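Local atomic coordinates of hypothetical protein, GDSL-like Lipase/Acylhydrolase family protein (Bacteroides uniformis, PDB entry 4M8K), a protein that is a putative hydrolase of the GDSL-like lipase/acylhydrolase family and probably cleaves ester bonds in a substrate not yet identified. Residues Y82-K94 / F118-I130. Numbering follows the deposited sequence. Where two conformers were deposited one is given.
With ACT (acetate ion), chain C.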
ATOM      1  N   TYR A  82       6.774   4.301   1.911  1.00 17.85           N
ATOM      2  CA  TYR A  82       8.057   4.678   1.346  1.00 18.87           C
ATOM      3  C   TYR A  82       7.849   5.219  -0.066  1.00 18.93           C
ATOM      4  O   TYR A  82       7.497   4.485  -0.997  1.00 16.55           O
ATOM      5  CB  TYR A  82       8.969   3.463   1.332  1.00 17.26           C
ATOM      6  CG  TYR A  82      10.474   3.699   1.121  1.00 16.42           C
ATOM      7  CD1 TYR A  82      10.975   4.498   0.090  1.00 20.67           C
ATOM      8  CD2 TYR A  82      11.402   3.075   1.952  1.00 22.45           C
ATOM      9  CE1 TYR A  82      12.351   4.694  -0.081  1.00 24.25           C
ATOM     10  CE2 TYR A  82      12.766   3.268   1.791  1.00 22.85           C
ATOM     11  CZ  TYR A  82      13.234   4.065   0.755  1.00 25.03           C
ATOM     12  OH  TYR A  82      14.595   4.212   0.581  1.00 33.57           O
ATOM     13  N   SER A  83       8.160   6.505  -0.229  1.00 21.84           N
ATOM     14  CA  SER A  83       7.964   7.232  -1.493  0.67 19.29           C
ATOM     15  C   SER A  83       8.701   6.628  -2.653  1.00 21.15           C
ATOM     16  O   SER A  83       9.879   6.344  -2.571  1.00 20.20           O
ATOM     17  CB  SER A  83       8.470   8.671  -1.378  0.67 22.25           C
ATOM     18  OG  SER A  83       7.679   9.379  -0.504  0.67 24.63           O
ATOM     19  N   GLY A  84       8.001   6.414  -3.761  1.00 22.12           N
ATOM     20  CA  GLY A  84       8.651   5.901  -4.939  1.00 23.23           C
ATOM     21  C   GLY A  84       8.836   4.394  -4.904  1.00 20.01           C
ATOM     22  O   GLY A  84       9.167   3.783  -5.936  1.00 22.82           O
ATOM     23  N   SER A  85       8.563   3.757  -3.765  1.00 19.17           N
ATOM     24  CA  SER A  85       8.864   2.305  -3.660  1.00 16.71           C
ATOM     25  C   SER A  85       7.880   1.435  -4.476  1.00 17.69           C
ATOM     26  O   SER A  85       6.685   1.728  -4.600  1.00 21.46           O
ATOM     27  CB  SER A  85       8.872   1.782  -2.215  1.00 19.05           C
ATOM     28  OG  SER A  85       7.585   1.916  -1.604  1.00 20.42           O
ATOM     29  N   THR A  86       8.452   0.411  -5.089  1.00 18.06           N
ATOM     30  CA  THR A  86       7.780  -0.519  -5.960  1.00 19.83           C
ATOM     31  C   THR A  86       7.467  -1.810  -5.254  1.00 18.16           C
ATOM     32  O   THR A  86       8.108  -2.177  -4.283  1.00 19.68           O
ATOM     33  CB  THR A  86       8.699  -0.900  -7.152  1.00 20.90           C
ATOM     34  OG1 THR A  86       9.991  -1.179  -6.643  1.00 18.33           O
ATOM     35  CG2 THR A  86       8.775   0.224  -8.160  1.00 19.02           C
ATOM     36  N   VAL A  87       6.486  -2.540  -5.758  1.00 16.94           N
ATOM     37  CA  VAL A  87       6.255  -3.877  -5.275  1.00 17.48           C
ATOM     38  C   VAL A  87       7.407  -4.811  -5.637  1.00 16.61           C
ATOM     39  O   VAL A  87       7.880  -5.575  -4.793  1.00 19.21           O
ATOM     40  CB  VAL A  87       4.972  -4.432  -5.885  1.00 17.60           C
ATOM     41  CG1 VAL A  87       4.824  -5.918  -5.603  1.00 19.32           C
ATOM     42  CG2 VAL A  87       3.785  -3.645  -5.350  1.00 18.39           C
ATOM     43  N   CYS A  88       7.824  -4.791  -6.908  1.00 19.46           N
ATOM     44  CA  CYS A  88       8.889  -5.632  -7.392  1.00 16.50           C
ATOM     45  C   CYS A  88      10.259  -4.937  -7.179  1.00 21.12           C
ATOM     46  O   CYS A  88      10.312  -3.727  -6.816  1.00 20.94           O
ATOM     47  CB  CYS A  88       8.683  -6.036  -8.879  1.00 19.06           C
ATOM     48  SG  CYS A  88       8.989  -4.726 -10.071  1.00 22.23           S
ATOM     49  N   HIS A  89      11.347  -5.668  -7.456  1.00 20.37           N
ATOM     50  CA  HIS A  89      12.707  -5.111  -7.252  1.00 20.81           C
ATOM     51  C   HIS A  89      13.181  -4.175  -8.348  1.00 21.34           C
ATOM     52  O   HIS A  89      14.244  -3.600  -8.219  1.00 22.41           O
ATOM     53  CB  HIS A  89      13.724  -6.216  -7.114  1.00 22.30           C
ATOM     54  CG  HIS A  89      13.506  -7.119  -5.946  1.00 20.95           C
ATOM     55  ND1 HIS A  89      13.246  -6.659  -4.681  1.00 20.00           N
ATOM     56  CD2 HIS A  89      13.575  -8.469  -5.852  1.00 23.21           C
ATOM     57  CE1 HIS A  89      13.164  -7.677  -3.852  1.00 22.95           C
ATOM     58  NE2 HIS A  89      13.381  -8.786  -4.531  1.00 22.55           N
ATOM     59  N   THR A  90      12.434  -4.020  -9.438  1.00 23.69           N
ATOM     60  CA  THR A  90      12.821  -3.076 -10.481  1.00 22.42           C
ATOM     61  C   THR A  90      12.285  -1.689 -10.198  1.00 21.77           C
ATOM     62  O   THR A  90      11.078  -1.470 -10.201  1.00 21.81           O
ATOM     63  CB  THR A  90      12.277  -3.480 -11.874  1.00 25.69           C
ATOM     64  OG1 THR A  90      12.676  -4.818 -12.206  1.00 24.10           O
ATOM     65  CG2 THR A  90      12.756  -2.490 -12.954  1.00 24.32           C
ATOM     66  N   GLY A  91      13.166  -0.732  -9.994  1.00 22.29           N
ATOM     67  CA  GLY A  91      12.709   0.656  -9.861  1.00 20.83           C
ATOM     68  C   GLY A  91      12.745   1.534 -11.106  1.00 25.90           C
ATOM     69  O   GLY A  91      12.845   1.055 -12.233  1.00 25.92           O
ATOM     70  N   TYR A  92      12.726   2.840 -10.881  1.00 23.18           N
ATOM     71  CA  TYR A  92      12.806   3.821 -11.940  1.00 25.60           C
ATOM     72  C   TYR A  92      14.151   3.771 -12.643  1.00 30.42           C
ATOM     73  O   TYR A  92      15.190   3.674 -11.974  1.00 26.67           O
ATOM     74  CB  TYR A  92      12.566   5.244 -11.374  1.00 26.59           C
ATOM     75  CG  TYR A  92      11.123   5.450 -10.983  1.00 28.00           C
ATOM     76  CD1 TYR A  92      10.174   5.824 -11.935  1.00 24.76           C
ATOM     77  CD2 TYR A  92      10.680   5.189  -9.692  1.00 26.85           C
ATOM     78  CE1 TYR A  92       8.818   5.951 -11.613  1.00 23.55           C
ATOM     79  CE2 TYR A  92       9.340   5.316  -9.373  1.00 26.27           C
ATOM     80  CZ  TYR A  92       8.415   5.725 -10.323  1.00 23.78           C
ATOM     81  OH  TYR A  92       7.079   5.866  -9.984  1.00 22.12           O
ATOM     82  N   GLU A  93      14.110   3.912 -13.981  1.00 31.13           N
ATOM     83  CA  GLU A  93      15.298   3.908 -14.846  1.00 39.25           C
ATOM     84  C   GLU A  93      16.069   2.606 -14.672  1.00 35.92           C
ATOM     85  O   GLU A  93      17.281   2.601 -14.585  1.00 37.89           O
ATOM     86  CB  GLU A  93      16.215   5.103 -14.547  1.00 43.57           C
ATOM     87  CG  GLU A  93      15.525   6.439 -14.312  1.00 57.63           C
ATOM     88  CD  GLU A  93      15.142   7.161 -15.578  1.00 69.24           C
ATOM     89  OE1 GLU A  93      14.605   6.519 -16.512  1.00 61.63           O
ATOM     90  OE2 GLU A  93      15.375   8.384 -15.625  1.00 68.71           O
ATOM     91  N   LYS A  94      15.334   1.510 -14.547  1.00 38.21           N
ATOM     92  CA  LYS A  94      15.891   0.193 -14.176  1.00 40.51           C
ATOM     93  C   LYS A  94      16.785   0.177 -12.912  1.00 45.38           C
ATOM     94  O   LYS A  94      17.564  -0.747 -12.761  1.00 35.01           O
ATOM     95  CB  LYS A  94      16.653  -0.399 -15.364  1.00 49.95           C
ATOM     96  CG  LYS A  94      15.759  -0.741 -16.539  1.00 57.63           C
ATOM     97  CD  LYS A  94      16.555  -0.910 -17.842  1.00 72.53           C
ATOM     98  CE  LYS A  94      17.098   0.431 -18.351  1.00 91.42           C
ATOM     99  NZ  LYS A  94      17.866   0.382 -19.637  1.00 97.00           N
ATOM    100  N   PHE A 118      -1.005  -0.999  -0.251  1.00 19.39           N
ATOM    101  CA  PHE A 118      -1.349   0.078  -1.194  1.00 21.09           C
ATOM    102  C   PHE A 118      -0.128   0.392  -2.061  1.00 21.90           C
ATOM    103  O   PHE A 118       0.596   1.373  -1.874  1.00 17.61           O
ATOM    104  CB  PHE A 118      -1.832   1.289  -0.404  1.00 21.35           C
ATOM    105  CG  PHE A 118      -2.494   2.361  -1.194  1.00 22.35           C
ATOM    106  CD1 PHE A 118      -2.519   2.364  -2.599  1.00 22.47           C
ATOM    107  CD2 PHE A 118      -3.129   3.375  -0.523  1.00 21.30           C
ATOM    108  CE1 PHE A 118      -3.167   3.332  -3.259  1.00 18.59           C
ATOM    109  CE2 PHE A 118      -3.805   4.365  -1.189  1.00 23.38           C
ATOM    110  CZ  PHE A 118      -3.812   4.366  -2.565  1.00 23.11           C
ATOM    111  N   GLY A 119       0.083  -0.463  -3.045  1.00 17.41           N
ATOM    112  CA  GLY A 119       1.239  -0.382  -3.946  1.00 17.01           C
ATOM    113  C   GLY A 119       0.904  -0.708  -5.404  1.00 19.25           C
ATOM    114  O   GLY A 119      -0.273  -1.050  -5.791  1.00 18.35           O
ATOM    115  N   GLY A 120       1.936  -0.550  -6.217  1.00 20.19           N
ATOM    116  CA  GLY A 120       1.828  -0.780  -7.650  1.00 23.15           C
ATOM    117  C   GLY A 120       1.883   0.433  -8.515  1.00 23.78           C
ATOM    118  O   GLY A 120       2.250   0.343  -9.690  1.00 21.29           O
ATOM    119  N   THR A 121       1.572   1.598  -7.949  1.00 22.52           N
ATOM    120  CA  THR A 121       1.708   2.841  -8.735  1.00 21.33           C
ATOM    121  C   THR A 121       3.124   3.024  -9.328  1.00 22.41           C
ATOM    122  O   THR A 121       3.293   3.342 -10.498  1.00 21.74           O
ATOM    123  CB  THR A 121       1.285   4.066  -7.905  1.00 18.79           C
ATOM    124  OG1 THR A 121      -0.087   3.958  -7.573  1.00 17.27           O
ATOM    125  CG2 THR A 121       1.491   5.336  -8.715  1.00 18.59           C
ATOM    126  N   ASN A 122       4.148   2.826  -8.524  1.00 23.67           N
ATOM    127  CA  ASN A 122       5.494   2.994  -9.013  1.00 19.48           C
ATOM    128  C   ASN A 122       5.903   1.887 -10.008  1.00 20.27           C
ATOM    129  O   ASN A 122       6.624   2.161 -10.972  1.00 21.51           O
ATOM    130  CB  ASN A 122       6.461   3.083  -7.845  1.00 21.10           C
ATOM    131  CG  ASN A 122       6.277   4.379  -7.060  1.00 19.44           C
ATOM    132  OD1 ASN A 122       6.412   5.484  -7.610  1.00 23.85           O
ATOM    133  ND2 ASN A 122       5.955   4.246  -5.789  1.00 18.69           N
ATOM    134  N   ASP A 123       5.423   0.666  -9.800  1.00 17.60           N
ATOM    135  CA  ASP A 123       5.683  -0.397 -10.786  1.00 18.11           C
ATOM    136  C   ASP A 123       5.129   0.021 -12.141  1.00 18.64           C
ATOM    137  O   ASP A 123       5.786  -0.152 -13.185  1.00 20.09           O
ATOM    138  CB  ASP A 123       5.093  -1.737 -10.348  1.00 16.22           C
ATOM    139  CG  ASP A 123       5.594  -2.164  -8.966  1.00 19.67           C
ATOM    140  OD1 ASP A 123       5.183  -1.505  -7.962  1.00 19.32           O
ATOM    141  OD2 ASP A 123       6.450  -3.116  -8.861  1.00 20.99           O
ATOM    142  N   SER A 124       3.936   0.627 -12.132  1.00 21.61           N
ATOM    143  CA  SER A 124       3.308   1.131 -13.362  1.00 21.21           C
ATOM    144  C   SER A 124       4.065   2.305 -13.946  1.00 23.07           C
ATOM    145  O   SER A 124       4.441   2.290 -15.111  1.00 23.29           O
ATOM    146  CB  SER A 124       1.871   1.501 -13.087  1.00 22.43           C
ATOM    147  OG  SER A 124       1.168   1.733 -14.287  1.00 24.62           O
ATOM    148  N   TRP A 125       4.301   3.330 -13.137  1.00 21.09           N
ATOM    149  CA  TRP A 125       4.960   4.515 -13.650  1.00 24.76           C
ATOM    150  C   TRP A 125       6.389   4.254 -14.071  1.00 27.82           C
ATOM    151  O   TRP A 125       6.848   4.875 -15.000  1.00 25.66           O
ATOM    152  CB  TRP A 125       4.985   5.587 -12.625  1.00 19.55           C
ATOM    153  CG  TRP A 125       3.673   6.189 -12.277  1.00 20.33           C
ATOM    154  CD1 TRP A 125       2.481   6.007 -12.882  1.00 24.49           C
ATOM    155  CD2 TRP A 125       3.465   7.183 -11.264  1.00 21.27           C
ATOM    156  NE1 TRP A 125       1.510   6.788 -12.284  1.00 21.86           N
ATOM    157  CE2 TRP A 125       2.094   7.523 -11.284  1.00 21.10           C
ATOM    158  CE3 TRP A 125       4.296   7.774 -10.309  1.00 23.76           C
ATOM    159  CZ2 TRP A 125       1.536   8.439 -10.378  1.00 25.69           C
ATOM    160  CZ3 TRP A 125       3.746   8.700  -9.404  1.00 23.07           C
ATOM    161  CH2 TRP A 125       2.385   9.045  -9.474  1.00 22.74           C
ATOM    162  N   ALA A 126       7.093   3.332 -13.410  1.00 27.73           N
ATOM    163  CA  ALA A 126       8.475   3.044 -13.817  1.00 26.56           C
ATOM    164  C   ALA A 126       8.614   2.070 -14.981  1.00 26.68           C
ATOM    165  O   ALA A 126       9.715   1.913 -15.503  1.00 27.19           O
ATOM    166  CB  ALA A 126       9.279   2.520 -12.626  1.00 26.92           C
ATOM    167  N   GLY A 127       7.519   1.441 -15.403  1.00 24.83           N
ATOM    168  CA  GLY A 127       7.578   0.536 -16.517  1.00 26.87           C
ATOM    169  C   GLY A 127       8.308  -0.752 -16.175  1.00 29.74           C
ATOM    170  O   GLY A 127       8.987  -1.315 -17.000  1.00 23.51           O
ATOM    171  N   ALA A 128       8.148  -1.226 -14.951  1.00 24.98           N
ATOM    172  CA  ALA A 128       8.792  -2.453 -14.524  1.00 28.88           C
ATOM    173  C   ALA A 128       8.227  -3.584 -15.349  1.00 26.44           C
ATOM    174  O   ALA A 128       7.068  -3.532 -15.736  1.00 24.37           O
ATOM    175  CB  ALA A 128       8.579  -2.696 -13.023  1.00 31.44           C
ATOM    176  N   PRO A 129       9.066  -4.588 -15.654  1.00 26.26           N
ATOM    177  CA  PRO A 129       8.607  -5.720 -16.456  1.00 24.71           C
ATOM    178  C   PRO A 129       7.501  -6.444 -15.755  1.00 22.13           C
ATOM    179  O   PRO A 129       7.524  -6.545 -14.524  1.00 22.14           O
ATOM    180  CB  PRO A 129       9.849  -6.600 -16.591  1.00 26.49           C
ATOM    181  CG  PRO A 129      10.807  -6.151 -15.539  1.00 31.68           C
ATOM    182  CD  PRO A 129      10.479  -4.727 -15.252  1.00 26.86           C
ATOM    183  N   ILE A 130       6.514  -6.924 -16.499  1.00 24.02           N
ATOM    184  CA  ILE A 130       5.345  -7.555 -15.897  1.00 29.88           C
ATOM    185  C   ILE A 130       5.569  -9.002 -15.517  1.00 32.09           C
ATOM    186  O   ILE A 130       5.031  -9.499 -14.506  1.00 23.35           O
ATOM    187  CB  ILE A 130       4.141  -7.444 -16.846  1.00 33.87           C
ATOM    188  CG1 ILE A 130       3.756  -5.993 -16.986  1.00 36.66           C
ATOM    189  CG2 ILE A 130       2.945  -8.201 -16.308  1.00 33.09           C
ATOM    190  CD1 ILE A 130       3.173  -5.373 -15.732  1.00 32.28           C
TER
HETATM  191  C   ACT C 301       4.729   7.351  -5.281  1.00 20.91           C
HETATM  192  O   ACT C 301       5.081   8.541  -5.329  1.00 21.86           O
HETATM  193  OXT ACT C 301       5.322   6.572  -4.533  1.00 15.33           O
HETATM  194  CH3 ACT C 301       3.579   6.829  -6.088  1.00 24.14           C
HETATM  195  O   HOH W   1       4.003   1.569  -5.562  1.00 16.13           O
HETATM  196  O   HOH W   2      12.790   0.704 -14.922  1.00 39.76           O
HETATM  197  O   HOH W   3      11.537   3.940 -15.321  1.00 28.93           O
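Asn122 and Tyr92 meet beside the probable active site of this GDSL-like (SGNH) hydrolase. Residues 82-94 follow strand 75-81, and helix 121-126 starts just after strand 114-118. Gly120 to Asp123 read Gly-Thr-Asn-Asp, the family's GxND motif. The side chain of Asn122 crosses that of Tyr92 at about a right angle, with ring and amide planes 78° apart. Tyr92 OH donates a very short bond of 2.5 Å to Asn122 OD1, which lies at the ring edge. This bond probably helps to hold the amide with ND2 facing Ser85 O and the acetate. Asn122 ND2 gives one hydrogen bond to Ser85 O, at 2.9 Å and above the carbonyl plane, and a straighter one to acetate OXT, at 2.7 Å. Gly84 N also donates to OXT, consistent with the family's oxyanion hole. Ser29 and His205 bond the same acetate. The next residue, Asp123, has CG beside its own backbone N (chi1 -56°), and the carboxylate reaches the loop. Its syn lone pairs take two nearly straight bonds, Val87 N to OD1 at 2.8 Å and Cys88 N to OD2 at 2.9 Å. A leucine in place of Asp123 would probably leave both buried amides without an acceptor and let the loop shift. Further along, Cys88 SG packs on Ala128 CB. Ala126 CB sits over one face of the Tyr92 ring, 3.7 Å from its centroid and nearest to CD1.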